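Local coordinates for regulatory protein, TetR family (Rhodobacter sphaeroides 2.4.1, PDB 3BRU) that represses transcription of its own operon, probably by binding two operator sequences in the promoter, at residues A[73-78]-A[139-144]; A[84-89]-A[153-158]; A[94-99]-A[112-117]; A[128-133]-A[149-154]. One frame throughout, in Å; residues are numbered along the deposited sequence.

Interaction 1 (A[73-78]-A[139-144])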
loop_
_atom_site.group_PDB
_atom_site.type_symbol
_atom_site.label_atom_id
_atom_site.label_comp_id
_atom_site.label_asym_id
_atom_site.label_seq_id
_atom_site.Cartn_x
_atom_site.Cartn_y
_atom_site.Cartn_z
ATOM N N ASN A 73 -7.718 -8.471 24.716
ATOM C CA ASN A 73 -7.867 -7.075 24.309
ATOM C C ASN A 73 -7.924 -6.984 22.780
ATOM O O ASN A 73 -7.783 -8.004 22.076
ATOM C CB ASN A 73 -6.709 -6.211 24.852
ATOM C CG ASN A 73 -5.326 -6.874 24.688
ATOM O OD1 ASN A 73 -5.040 -7.586 23.721
ATOM N ND2 ASN A 73 -4.471 -6.645 25.653
ATOM N N LYS A 74 -8.107 -5.756 22.288
ATOM C CA LYS A 74 -8.101 -5.457 20.849
ATOM C C LYS A 74 -6.838 -6.000 20.131
ATOM O O LYS A 74 -6.927 -6.533 19.035
ATOM C CB LYS A 74 -8.275 -3.947 20.650
ATOM C CG LYS A 74 -8.758 -3.529 19.288
ATOM C CD LYS A 74 -8.202 -2.129 18.920
ATOM C CE LYS A 74 -8.888 -1.526 17.714
ATOM N NZ LYS A 74 -8.447 -0.066 17.491
ATOM N N ALA A 75 -5.674 -5.890 20.763
ATOM C CA ALA A 75 -4.432 -6.386 20.163
ATOM C C ALA A 75 -4.430 -7.910 19.973
ATOM O O ALA A 75 -3.963 -8.393 18.960
ATOM C CB ALA A 75 -3.205 -5.920 20.969
ATOM N N ASP A 76 -4.954 -8.658 20.931
ATOM C CA ASP A 76 -5.001 -10.120 20.863
ATOM C C ASP A 76 -6.015 -10.561 19.793
ATOM O O ASP A 76 -5.787 -11.524 19.053
ATOM C CB ASP A 76 -5.391 -10.671 22.245
ATOM C CG ASP A 76 -5.186 -12.205 22.373
ATOM O OD1 ASP A 76 -4.144 -12.701 21.871
ATOM O OD2 ASP A 76 -6.046 -12.920 22.990
ATOM N N PHE A 77 -7.139 -9.846 19.739
ATOM C CA PHE A 77 -8.113 -9.917 18.649
ATOM C C PHE A 77 -7.558 -9.658 17.245
ATOM O O PHE A 77 -7.737 -10.491 16.337
ATOM C CB PHE A 77 -9.269 -8.958 18.933
ATOM C CG PHE A 77 -10.412 -9.068 17.964
ATOM C CD1 PHE A 77 -11.003 -10.282 17.687
ATOM C CD2 PHE A 77 -10.913 -7.940 17.334
ATOM C CE1 PHE A 77 -12.074 -10.370 16.835
ATOM C CE2 PHE A 77 -11.964 -8.030 16.464
ATOM C CZ PHE A 77 -12.553 -9.235 16.228
ATOM N N GLY A 78 -6.926 -8.503 17.051
ATOM C CA GLY A 78 -6.177 -8.232 15.827
ATOM C C GLY A 78 -5.216 -9.337 15.370
ATOM O O GLY A 78 -5.185 -9.660 14.186
ATOM N N ALA A 139 1.029 2.752 14.033
ATOM C CA ALA A 139 0.026 2.891 15.095
ATOM C C ALA A 139 -0.346 1.552 15.769
ATOM O O ALA A 139 -1.242 1.512 16.626
ATOM C CB ALA A 139 -1.221 3.612 14.572
ATOM N N LEU A 140 0.362 0.480 15.399
ATOM C CA LEU A 140 0.065 -0.869 15.864
ATOM C C LEU A 140 1.004 -1.311 16.971
ATOM O O LEU A 140 2.140 -0.872 17.012
ATOM C CB LEU A 140 0.150 -1.874 14.695
ATOM C CG LEU A 140 -0.893 -1.680 13.587
ATOM C CD1 LEU A 140 -0.752 -2.818 12.571
ATOM C CD2 LEU A 140 -2.366 -1.545 14.103
ATOM N N PRO A 141 0.532 -2.215 17.853
ATOM C CA PRO A 141 1.384 -2.880 18.872
ATOM C C PRO A 141 2.549 -3.574 18.172
ATOM O O PRO A 141 2.347 -4.109 17.082
ATOM C CB PRO A 141 0.452 -3.951 19.468
ATOM C CG PRO A 141 -0.942 -3.476 19.174
ATOM C CD PRO A 141 -0.867 -2.703 17.885
ATOM N N ASP A 142 3.752 -3.588 18.739
ATOM C CA ASP A 142 4.866 -4.154 17.942
ATOM C C ASP A 142 4.845 -5.662 17.596
ATOM O O ASP A 142 5.517 -6.063 16.656
ATOM C CB ASP A 142 6.251 -3.631 18.342
ATOM C CG ASP A 142 6.766 -2.509 17.352
ATOM O OD1 ASP A 142 6.344 -1.318 17.487
ATOM O OD2 ASP A 142 7.591 -2.817 16.432
ATOM N N ASP A 143 4.036 -6.456 18.304
ATOM C CA ASP A 143 3.716 -7.869 17.936
ATOM C C ASP A 143 3.292 -8.082 16.467
ATOM O O ASP A 143 3.595 -9.103 15.846
ATOM C CB ASP A 143 2.553 -8.374 18.803
ATOM C CG ASP A 143 3.019 -9.149 20.023
ATOM O OD1 ASP A 143 4.226 -9.091 20.341
ATOM O OD2 ASP A 143 2.183 -9.829 20.675
ATOM N N PHE A 144 2.558 -7.105 15.944
ATOM C CA PHE A 144 1.991 -7.155 14.616
ATOM C C PHE A 144 3.062 -7.216 13.516
ATOM O O PHE A 144 2.849 -7.898 12.521
ATOM C CB PHE A 144 1.064 -5.955 14.415
ATOM C CG PHE A 144 -0.253 -6.080 15.132
ATOM C CD1 PHE A 144 -0.308 -6.241 16.514
ATOM C CD2 PHE A 144 -1.443 -6.038 14.437
ATOM C CE1 PHE A 144 -1.546 -6.368 17.174
ATOM C CE2 PHE A 144 -2.672 -6.143 15.100
ATOM C CZ PHE A 144 -2.714 -6.295 16.466
#
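This contact lies at the junction of the TetR-family architecture, where the first turn of helix 74-97, just after the predicted helix-turn-helix motif, meets the loop leading into helix 143-167. The methyl of A75 comes up against the pyrrolidine ring of P141, with A75 CB 3.8 Å from P141 CG. Next to it lies the ring of F144, with F144 CE1 4.2 Å from A75 CB. F144 CZ lies 3.5 Å from A75 O and 4.0 Å from G78 CA, and both approach the ring obliquely. F144 reaches them because its CG stands opposite the carbonyl carbon and beside the backbone N (chi1 -75°), which carries the ring tip toward the other helix although its CB does not aim that way. G78 has no side chain, and the ring tip fits against its CA. The helix start itself is held by N73, the N-cap, whose OD1 accepts from D76 N at 3.0 Å. Y48 covers the site from a nearby loop: it meets F144 edge-to-face, touches A75 and P141, and takes a hydrogen bond from K74 NZ to its carbonyl. The contact is mostly carbon on carbon, with F144 CZ also near A75 O; no polar bond links the two segments, those present lying within the helix start and to Y48, so shape and burial probably hold the junction.

Interaction 2 (A[84-89]-A[153-158])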
loop_
_atom_site.group_PDB
_atom_site.type_symbol
_atom_site.label_atom_id
_atom_site.label_comp_id
_atom_site.label_asym_id
_atom_site.label_seq_id
_atom_site.Cartn_x
_atom_site.Cartn_y
_atom_site.Cartn_z
ATOM N N ALA A 84 -6.515 -15.782 11.170
ATOM C CA ALA A 84 -7.713 -16.270 10.451
ATOM C C ALA A 84 -7.607 -15.993 8.957
ATOM O O ALA A 84 -7.946 -16.854 8.127
ATOM C CB ALA A 84 -9.009 -15.659 11.031
ATOM N N TYR A 85 -7.138 -14.786 8.636
ATOM C CA TYR A 85 -6.937 -14.320 7.274
ATOM C C TYR A 85 -5.840 -15.139 6.582
ATOM O O TYR A 85 -5.998 -15.565 5.449
ATOM C CB TYR A 85 -6.608 -12.831 7.271
ATOM C CG TYR A 85 -6.631 -12.219 5.892
ATOM C CD1 TYR A 85 -7.831 -11.765 5.327
ATOM C CD2 TYR A 85 -5.466 -12.119 5.141
ATOM C CE1 TYR A 85 -7.861 -11.186 4.055
ATOM C CE2 TYR A 85 -5.479 -11.566 3.863
ATOM C CZ TYR A 85 -6.673 -11.106 3.327
ATOM O OH TYR A 85 -6.676 -10.588 2.059
ATOM N N ASP A 86 -4.736 -15.392 7.268
ATOM C CA ASP A 86 -3.747 -16.318 6.714
ATOM C C ASP A 86 -4.343 -17.682 6.291
ATOM O O ASP A 86 -3.955 -18.234 5.275
ATOM C CB ASP A 86 -2.617 -16.568 7.708
ATOM C CG ASP A 86 -1.374 -17.188 7.043
ATOM O OD1 ASP A 86 -1.265 -17.247 5.786
ATOM O OD2 ASP A 86 -0.467 -17.595 7.787
ATOM N N THR A 87 -5.253 -18.228 7.085
ATOM C CA THR A 87 -5.815 -19.557 6.826
ATOM C C THR A 87 -6.753 -19.522 5.634
ATOM O O THR A 87 -6.697 -20.402 4.755
ATOM C CB THR A 87 -6.536 -20.099 8.054
ATOM O OG1 THR A 87 -5.552 -20.375 9.047
ATOM C CG2 THR A 87 -7.294 -21.408 7.751
ATOM N N TYR A 88 -7.578 -18.486 5.569
ATOM C CA TYR A 88 -8.593 -18.476 4.552
ATOM C C TYR A 88 -8.005 -18.106 3.219
ATOM O O TYR A 88 -8.372 -18.691 2.181
ATOM C CB TYR A 88 -9.814 -17.675 5.008
ATOM C CG TYR A 88 -10.370 -18.301 6.317
ATOM C CD1 TYR A 88 -10.482 -19.714 6.447
ATOM C CD2 TYR A 88 -10.721 -17.504 7.428
ATOM C CE1 TYR A 88 -10.942 -20.317 7.619
ATOM C CE2 TYR A 88 -11.187 -18.092 8.622
ATOM C CZ TYR A 88 -11.294 -19.505 8.709
ATOM O OH TYR A 88 -11.773 -20.111 9.868
ATOM N N PHE A 89 -7.021 -17.201 3.259
ATOM C CA PHE A 89 -6.300 -16.793 2.070
ATOM C C PHE A 89 -5.454 -17.899 1.471
ATOM O O PHE A 89 -5.332 -17.952 0.253
ATOM C CB PHE A 89 -5.394 -15.602 2.388
ATOM C CG PHE A 89 -5.005 -14.827 1.183
ATOM C CD1 PHE A 89 -5.889 -13.899 0.625
ATOM C CD2 PHE A 89 -3.766 -15.039 0.559
ATOM C CE1 PHE A 89 -5.516 -13.173 -0.521
ATOM C CE2 PHE A 89 -3.403 -14.322 -0.581
ATOM C CZ PHE A 89 -4.272 -13.385 -1.112
ATOM N N GLU A 153 5.706 -13.191 3.623
ATOM C CA GLU A 153 6.775 -14.088 3.261
ATOM C C GLU A 153 6.253 -15.462 2.889
ATOM O O GLU A 153 6.810 -16.085 1.996
ATOM C CB GLU A 153 7.830 -14.135 4.349
ATOM C CG GLU A 153 8.798 -12.960 4.199
ATOM C CD GLU A 153 9.615 -12.706 5.458
ATOM O OE1 GLU A 153 9.441 -13.479 6.439
ATOM O OE2 GLU A 153 10.415 -11.729 5.478
ATOM N N THR A 154 5.182 -15.924 3.522
ATOM C CA THR A 154 4.554 -17.170 3.093
ATOM C C THR A 154 4.039 -17.080 1.668
ATOM O O THR A 154 4.299 -17.972 0.845
ATOM C CB THR A 154 3.392 -17.604 4.042
ATOM O OG1 THR A 154 3.947 -17.843 5.338
ATOM C CG2 THR A 154 2.678 -18.914 3.551
ATOM N N TRP A 155 3.307 -16.005 1.377
ATOM C CA TRP A 155 2.787 -15.776 0.054
ATOM C C TRP A 155 3.902 -15.733 -0.994
ATOM O O TRP A 155 3.763 -16.328 -2.094
ATOM C CB TRP A 155 1.979 -14.506 0.042
ATOM C CG TRP A 155 0.749 -14.545 0.915
ATOM C CD1 TRP A 155 0.148 -15.656 1.485
ATOM C CD2 TRP A 155 -0.058 -13.424 1.290
ATOM N NE1 TRP A 155 -0.966 -15.275 2.206
ATOM C CE2 TRP A 155 -1.121 -13.918 2.099
ATOM C CE3 TRP A 155 0.011 -12.037 1.021
ATOM C CZ2 TRP A 155 -2.094 -13.073 2.654
ATOM C CZ3 TRP A 155 -0.966 -11.194 1.565
ATOM C CH2 TRP A 155 -2.004 -11.716 2.369
ATOM N N GLN A 156 4.993 -15.036 -0.656
ATOM C CA GLN A 156 6.171 -14.916 -1.503
ATOM C C GLN A 156 6.865 -16.253 -1.757
ATOM O O GLN A 156 7.257 -16.528 -2.874
ATOM C CB GLN A 156 7.165 -13.912 -0.881
ATOM C CG GLN A 156 6.777 -12.460 -1.088
ATOM C CD GLN A 156 7.656 -11.456 -0.332
ATOM O OE1 GLN A 156 7.295 -10.284 -0.237
ATOM N NE2 GLN A 156 8.791 -11.910 0.222
ATOM N N ARG A 157 7.004 -17.080 -0.733
ATOM C CA ARG A 157 7.576 -18.431 -0.888
ATOM C C ARG A 157 6.734 -19.321 -1.818
ATOM O O ARG A 157 7.276 -20.133 -2.585
ATOM C CB ARG A 157 7.654 -19.131 0.465
ATOM C CG ARG A 157 9.002 -19.214 1.045
ATOM C CD ARG A 157 8.998 -20.010 2.383
ATOM N NE ARG A 157 8.541 -19.181 3.502
ATOM C CZ ARG A 157 7.417 -19.388 4.184
ATOM N NH1 ARG A 157 6.608 -20.436 3.910
ATOM N NH2 ARG A 157 7.101 -18.539 5.152
ATOM N N ARG A 158 5.411 -19.208 -1.733
ATOM C CA ARG A 158 4.553 -20.027 -2.595
ATOM C C ARG A 158 4.687 -19.577 -4.054
ATOM O O ARG A 158 4.711 -20.395 -4.965
ATOM C CB ARG A 158 3.095 -19.967 -2.141
ATOM C CG ARG A 158 2.871 -20.572 -0.773
ATOM C CD ARG A 158 1.375 -20.623 -0.458
ATOM N NE ARG A 158 0.684 -21.611 -1.289
ATOM C CZ ARG A 158 -0.568 -22.040 -1.094
ATOM N NH1 ARG A 158 -1.311 -21.565 -0.086
ATOM N NH2 ARG A 158 -1.068 -22.964 -1.907
#
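W155 lays its indole against the phenyl ring of F89, with F89 CE2 over one face of the indole and W155 CZ2 over one face of the phenyl. The fit is close: F89 CD2 is 3.3 Å from W155 CE2, and the centroids of the phenyl and the six-membered ring of the indole are 4.3 Å apart. With the planes inclined at 38°, the pair is neither a parallel stack nor a T-shape. F89 gets there with its CG trans to the backbone N (chi1 -159°), and the long axes of the two side chains cross at about a right angle. Y85 meets the indole differently, rim to rim: Y85 CE2 lies 3.8 Å from W155 CH2, each close to the plane of the other ring. On the pyrrole side D86 OD1 stands 4.1 Å from W155 NE1, too long for a hydrogen bond, with the carboxylate turned 70° from the indole plane. The ring of W186, from helix 178-199, also meets W155, and R158 forms a salt bridge with D94 while donating to A90 O. On the same helix, Q156 OE1 bonds R195 NH2 of the second subunit. The segment axes come no closer than 12.0 Å and run nearly parallel, so a large indole is what spans the gap. This aromatic filling between long helices belongs to the all-helical regulatory core of TetR-family repressors, here joining the helix that leaves the DNA-binding domain to helix 143-167.

Interaction 3 (A[94-99]-A[112-117]); sequences DQAFLD and TRMAEE
M114, modelled as selenomethionine, reaches from helix 104-120 toward the last turn of helix 74-97, where its methyl rests on A96. Its CB points at the opposing helix but is still far from it. CG stands beside the backbone N (chi1 -68°), and the extended chi2 carries the chain outward without yet touching. The selenium comes nearer, with SE 4.4 Å from Q95 CB. At chi3 (-43°) the chain bends, and this turn sets the terminal methyl on its target: M114 CE is 3.5 Å from A96 CB and 4.0 Å from A96 N, with Q95 CB at 4.3 Å from the same M114 CE. Here the TetR-type regulatory domain packs two successive helices; A96 CA and M114 CA are 8.6 Å apart, and the selenomethionine side chain spans that distance to the small, buried A96. F97, next along, turns to another neighbour, packing on T159 and L162 of helix 143-167, while T112 and A115 pack on W189 of helix 178-199. R113 and E117, a turn apart on the same helix, bring R113 NH2 and E117 OE2 to 3.4 Å, a pairing of charges alone, since the oxygen sits well out of the guanidinium plane.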
loop_
_atom_site.group_PDB
_atom_site.type_symbol
_atom_site.label_atom_id
_atom_site.label_comp_id
_atom_site.label_asym_id
_atom_site.label_seq_id
_atom_site.Cartn_x
_atom_site.Cartn_y
_atom_site.Cartn_z
ATOM N N ASP A 94 -4.494 -21.969 -2.839
ATOM C CA ASP A 94 -4.469 -23.399 -3.127
ATOM C C ASP A 94 -5.210 -23.684 -4.421
ATOM O O ASP A 94 -4.776 -24.512 -5.225
ATOM C CB ASP A 94 -5.142 -24.192 -2.009
ATOM C CG ASP A 94 -4.257 -24.332 -0.776
ATOM O OD1 ASP A 94 -3.039 -24.018 -0.856
ATOM O OD2 ASP A 94 -4.772 -24.748 0.290
ATOM N N GLN A 95 -6.335 -22.987 -4.602
ATOM C CA GLN A 95 -7.202 -23.177 -5.766
ATOM C C GLN A 95 -6.435 -22.844 -7.044
ATOM O O GLN A 95 -6.484 -23.613 -8.014
ATOM C CB GLN A 95 -8.471 -22.335 -5.651
ATOM C CG GLN A 95 -9.677 -23.165 -5.657
ATOM C CD GLN A 95 -10.977 -22.373 -5.550
ATOM O OE1 GLN A 95 -11.851 -22.498 -6.397
ATOM N NE2 GLN A 95 -11.121 -21.591 -4.493
ATOM N N ALA A 96 -5.709 -21.721 -7.011
ATOM C CA ALA A 96 -4.949 -21.239 -8.149
ATOM C C ALA A 96 -3.606 -21.981 -8.276
ATOM O O ALA A 96 -3.382 -22.719 -9.253
ATOM C CB ALA A 96 -4.751 -19.733 -8.059
ATOM N N PHE A 97 -2.741 -21.830 -7.275
ATOM C CA PHE A 97 -1.359 -22.321 -7.347
ATOM C C PHE A 97 -1.234 -23.832 -7.434
ATOM O O PHE A 97 -0.250 -24.322 -8.008
ATOM C CB PHE A 97 -0.535 -21.820 -6.157
ATOM C CG PHE A 97 -0.144 -20.362 -6.236
ATOM C CD1 PHE A 97 -0.813 -19.472 -7.082
ATOM C CD2 PHE A 97 0.888 -19.869 -5.424
ATOM C CE1 PHE A 97 -0.437 -18.110 -7.153
ATOM C CE2 PHE A 97 1.261 -18.522 -5.477
ATOM C CZ PHE A 97 0.598 -17.637 -6.341
ATOM N N LEU A 98 -2.194 -24.571 -6.857
ATOM C CA LEU A 98 -2.143 -26.045 -6.881
ATOM C C LEU A 98 -2.979 -26.712 -7.991
ATOM O O LEU A 98 -3.071 -27.949 -8.045
ATOM C CB LEU A 98 -2.499 -26.655 -5.520
ATOM C CG LEU A 98 -1.709 -26.252 -4.276
ATOM C CD1 LEU A 98 -2.086 -27.202 -3.206
ATOM C CD2 LEU A 98 -0.193 -26.264 -4.477
ATOM N N ASP A 99 -3.563 -25.906 -8.877
ATOM C CA ASP A 99 -4.316 -26.422 -10.036
ATOM C C ASP A 99 -3.394 -26.953 -11.144
ATOM O O ASP A 99 -2.856 -26.168 -11.939
ATOM C CB ASP A 99 -5.284 -25.370 -10.623
ATOM C CG ASP A 99 -6.232 -25.969 -11.704
ATOM O OD1 ASP A 99 -5.961 -27.078 -12.224
ATOM O OD2 ASP A 99 -7.257 -25.340 -12.051
ATOM N N THR A 112 -5.173 -13.741 -9.690
ATOM C CA THR A 112 -5.490 -12.301 -9.815
ATOM C C THR A 112 -6.894 -12.018 -10.355
ATOM O O THR A 112 -7.518 -11.020 -10.003
ATOM C CB THR A 112 -4.437 -11.508 -10.644
ATOM O OG1 THR A 112 -4.418 -11.993 -11.985
ATOM C CG2 THR A 112 -3.069 -11.634 -10.031
ATOM N N ARG A 113 -7.375 -12.923 -11.185
ATOM C CA ARG A 113 -8.725 -12.897 -11.702
ATOM C C ARG A 113 -9.767 -13.144 -10.592
ATOM O O ARG A 113 -10.725 -12.382 -10.452
ATOM C CB ARG A 113 -8.806 -13.916 -12.831
ATOM C CG ARG A 113 -10.093 -13.923 -13.620
ATOM C CD ARG A 113 -9.824 -14.420 -15.048
ATOM N NE ARG A 113 -10.966 -14.305 -15.967
ATOM C CZ ARG A 113 -12.039 -13.506 -15.830
ATOM N NH1 ARG A 113 -13.007 -13.550 -16.756
ATOM N NH2 ARG A 113 -12.176 -12.679 -14.786
HETATM N N MSE A 114 -9.546 -14.200 -9.815
HETATM C CA MSE A 114 -10.293 -14.555 -8.606
HETATM C C MSE A 114 -10.312 -13.507 -7.509
HETATM O O MSE A 114 -11.367 -13.233 -6.931
HETATM C CB MSE A 114 -9.734 -15.841 -8.002
HETATM C CG MSE A 114 -9.991 -17.057 -8.859
HETATM SE SE MSE A 114 -9.588 -18.774 -8.013
HETATM C CE MSE A 114 -7.891 -18.347 -7.165
ATOM N N ALA A 115 -9.141 -12.962 -7.187
ATOM C CA ALA A 115 -9.026 -11.934 -6.196
ATOM C C ALA A 115 -9.828 -10.719 -6.643
ATOM O O ALA A 115 -10.518 -10.125 -5.845
ATOM C CB ALA A 115 -7.536 -11.583 -5.938
ATOM N N GLU A 116 -9.754 -10.356 -7.919
ATOM C CA GLU A 116 -10.593 -9.269 -8.448
ATOM C C GLU A 116 -12.106 -9.546 -8.337
ATOM O O GLU A 116 -12.895 -8.653 -7.976
ATOM C CB GLU A 116 -10.229 -8.992 -9.895
ATOM C CG GLU A 116 -11.089 -7.898 -10.560
ATOM C CD GLU A 116 -10.675 -7.604 -12.013
ATOM O OE1 GLU A 116 -9.537 -8.026 -12.426
ATOM O OE2 GLU A 116 -11.501 -6.971 -12.747
ATOM N N GLU A 117 -12.508 -10.780 -8.657
ATOM C CA GLU A 117 -13.896 -11.207 -8.499
ATOM C C GLU A 117 -14.378 -11.087 -7.062
ATOM O O GLU A 117 -15.513 -10.653 -6.814
ATOM C CB GLU A 117 -14.101 -12.636 -9.013
ATOM C CG GLU A 117 -14.086 -12.718 -10.547
ATOM C CD GLU A 117 -13.846 -14.142 -11.104
ATOM O OE1 GLU A 117 -13.632 -15.093 -10.306
ATOM O OE2 GLU A 117 -13.899 -14.302 -12.360
#

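Interaction 4 (A[128-133]-A[149-154]); sequences CLVGNL and IGVLET
No ring or side-chain amide takes part where V130 meets V151 and L152; the flat group to note is the peptide carbonyl of G150, one turn before T154. Its oxygen accepts from T154 N and T154 OG1, which arrive from opposite faces of the carbonyl plane; T154 OG1 is 3.1 Å from G150 O and tilted 31° out of that plane. The contact itself is aliphatic. V130 splits its two methyls between neighbouring residues: CG1, trans to the backbone N (chi1 168°), settles against the branch point of leucine, V130 CG1 to L152 CG 3.6 Å, while V130 CG2 lies 3.9 Å from V151 CG1. The side chains of V130 and L152 run antiparallel alongside one another. L152 also packs on R195 of the second subunit, and W155 touches V130 from the next turn. C128 caps the start of helix 129-135 with a weak bond, G131 N to C128 SG, 3.7 Å. All three touching residues are buried and their side chains carry no polar atom, so burial of branched hydrocarbon probably holds helix 129-135 to helix 143-167.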
loop_
_atom_site.group_PDB
_atom_site.type_symbol
_atom_site.label_atom_id
_atom_site.label_comp_id
_atom_site.label_asym_id
_atom_site.label_seq_id
_atom_site.Cartn_x
_atom_site.Cartn_y
_atom_site.Cartn_z
ATOM N N CYS A 128 -7.007 -5.880 1.126
ATOM C CA CYS A 128 -6.254 -6.899 1.797
ATOM C C CYS A 128 -6.096 -6.486 3.265
ATOM O O CYS A 128 -5.698 -5.361 3.558
ATOM C CB CYS A 128 -4.900 -7.076 1.118
ATOM S SG CYS A 128 -3.978 -8.404 1.878
ATOM N N LEU A 129 -6.413 -7.393 4.179
ATOM C CA LEU A 129 -6.201 -7.147 5.606
ATOM C C LEU A 129 -4.727 -6.861 5.925
ATOM O O LEU A 129 -4.407 -5.976 6.712
ATOM C CB LEU A 129 -6.684 -8.343 6.445
ATOM C CG LEU A 129 -6.375 -8.160 7.924
ATOM C CD1 LEU A 129 -7.341 -7.158 8.490
ATOM C CD2 LEU A 129 -6.454 -9.441 8.692
ATOM N N VAL A 130 -3.845 -7.641 5.310
ATOM C CA VAL A 130 -2.424 -7.553 5.548
ATOM C C VAL A 130 -1.822 -6.256 5.019
ATOM O O VAL A 130 -0.903 -5.668 5.621
ATOM C CB VAL A 130 -1.718 -8.823 4.995
ATOM C CG1 VAL A 130 -0.188 -8.653 4.946
ATOM C CG2 VAL A 130 -2.130 -10.033 5.841
ATOM N N GLY A 131 -2.343 -5.805 3.891
ATOM C CA GLY A 131 -1.927 -4.526 3.330
ATOM C C GLY A 131 -2.455 -3.391 4.165
ATOM O O GLY A 131 -1.700 -2.446 4.460
ATOM N N ASN A 132 -3.741 -3.449 4.533
ATOM C CA ASN A 132 -4.308 -2.395 5.412
ATOM C C ASN A 132 -3.520 -2.246 6.701
ATOM O O ASN A 132 -3.194 -1.130 7.088
ATOM C CB ASN A 132 -5.768 -2.640 5.793
ATOM C CG ASN A 132 -6.737 -2.516 4.622
ATOM O OD1 ASN A 132 -6.353 -2.318 3.447
ATOM N ND2 ASN A 132 -8.022 -2.632 4.941
ATOM N N LEU A 133 -3.236 -3.351 7.388
ATOM C CA LEU A 133 -2.562 -3.253 8.671
ATOM C C LEU A 133 -1.087 -2.886 8.481
ATOM O O LEU A 133 -0.518 -2.119 9.288
ATOM C CB LEU A 133 -2.679 -4.544 9.476
ATOM C CG LEU A 133 -4.048 -5.064 9.914
ATOM C CD1 LEU A 133 -3.873 -6.298 10.783
ATOM C CD2 LEU A 133 -4.862 -4.041 10.647
ATOM N N ILE A 149 4.633 -9.568 8.562
ATOM C CA ILE A 149 5.736 -9.933 7.684
ATOM C C ILE A 149 5.724 -11.458 7.410
ATOM O O ILE A 149 6.012 -11.906 6.286
ATOM C CB ILE A 149 7.111 -9.452 8.247
ATOM C CG1 ILE A 149 7.159 -7.922 8.322
ATOM C CG2 ILE A 149 8.262 -9.907 7.342
ATOM C CD1 ILE A 149 8.471 -7.345 8.964
ATOM N N GLY A 150 5.395 -12.240 8.430
ATOM C CA GLY A 150 5.327 -13.694 8.319
ATOM C C GLY A 150 4.364 -14.146 7.237
ATOM O O GLY A 150 4.700 -15.026 6.427
ATOM N N VAL A 151 3.170 -13.554 7.208
ATOM C CA VAL A 151 2.136 -13.920 6.231
ATOM C C VAL A 151 2.594 -13.602 4.776
ATOM O O VAL A 151 2.475 -14.440 3.871
ATOM C CB VAL A 151 0.831 -13.177 6.554
ATOM C CG1 VAL A 151 -0.209 -13.419 5.520
ATOM C CG2 VAL A 151 0.298 -13.569 7.965
ATOM N N LEU A 152 3.126 -12.399 4.574
ATOM C CA LEU A 152 3.646 -11.945 3.289
ATOM C C LEU A 152 4.780 -12.828 2.748
ATOM O O LEU A 152 4.834 -13.147 1.562
ATOM C CB LEU A 152 4.139 -10.493 3.432
ATOM C CG LEU A 152 3.056 -9.383 3.510
ATOM C CD1 LEU A 152 3.624 -8.017 4.029
ATOM C CD2 LEU A 152 2.344 -9.197 2.181
ATOM N N GLU A 153 5.706 -13.191 3.623
ATOM C CA GLU A 153 6.775 -14.088 3.261
ATOM C C GLU A 153 6.253 -15.462 2.889
ATOM O O GLU A 153 6.810 -16.085 1.996
ATOM C CB GLU A 153 7.830 -14.135 4.349
ATOM C CG GLU A 153 8.798 -12.960 4.199
ATOM C CD GLU A 153 9.615 -12.706 5.458
ATOM O OE1 GLU A 153 9.441 -13.479 6.439
ATOM O OE2 GLU A 153 10.415 -11.729 5.478
ATOM N N THR A 154 5.182 -15.924 3.522
ATOM C CA THR A 154 4.554 -17.170 3.093
ATOM C C THR A 154 4.039 -17.080 1.668
ATOM O O THR A 154 4.299 -17.972 0.845
ATOM C CB THR A 154 3.392 -17.604 4.042
ATOM O OG1 THR A 154 3.947 -17.843 5.338
ATOM C CG2 THR A 154 2.678 -18.914 3.551
#

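From the N terminus, helix 74-97 supplies the first partner of three contacts. Interaction 1 opens at its start and closes at 139-144, bringing the exit of the DNA-binding region to the loop before helix 143-167. Interaction 2 opens about three turns further on and closes later along that helix, so the two cross. Interaction 3, a short loop to helix 104-120, nests inside both; it touches interaction 2 but lies on the opposite side of the chain's centre from interaction 1. Interaction 4 opens after interaction 3 has closed, crosses interaction 1, and closes on the same part of helix 143-167 as interaction 2, sharing E153 and T154. Helix 143-167 thus gathers interactions 1, 2 and 4.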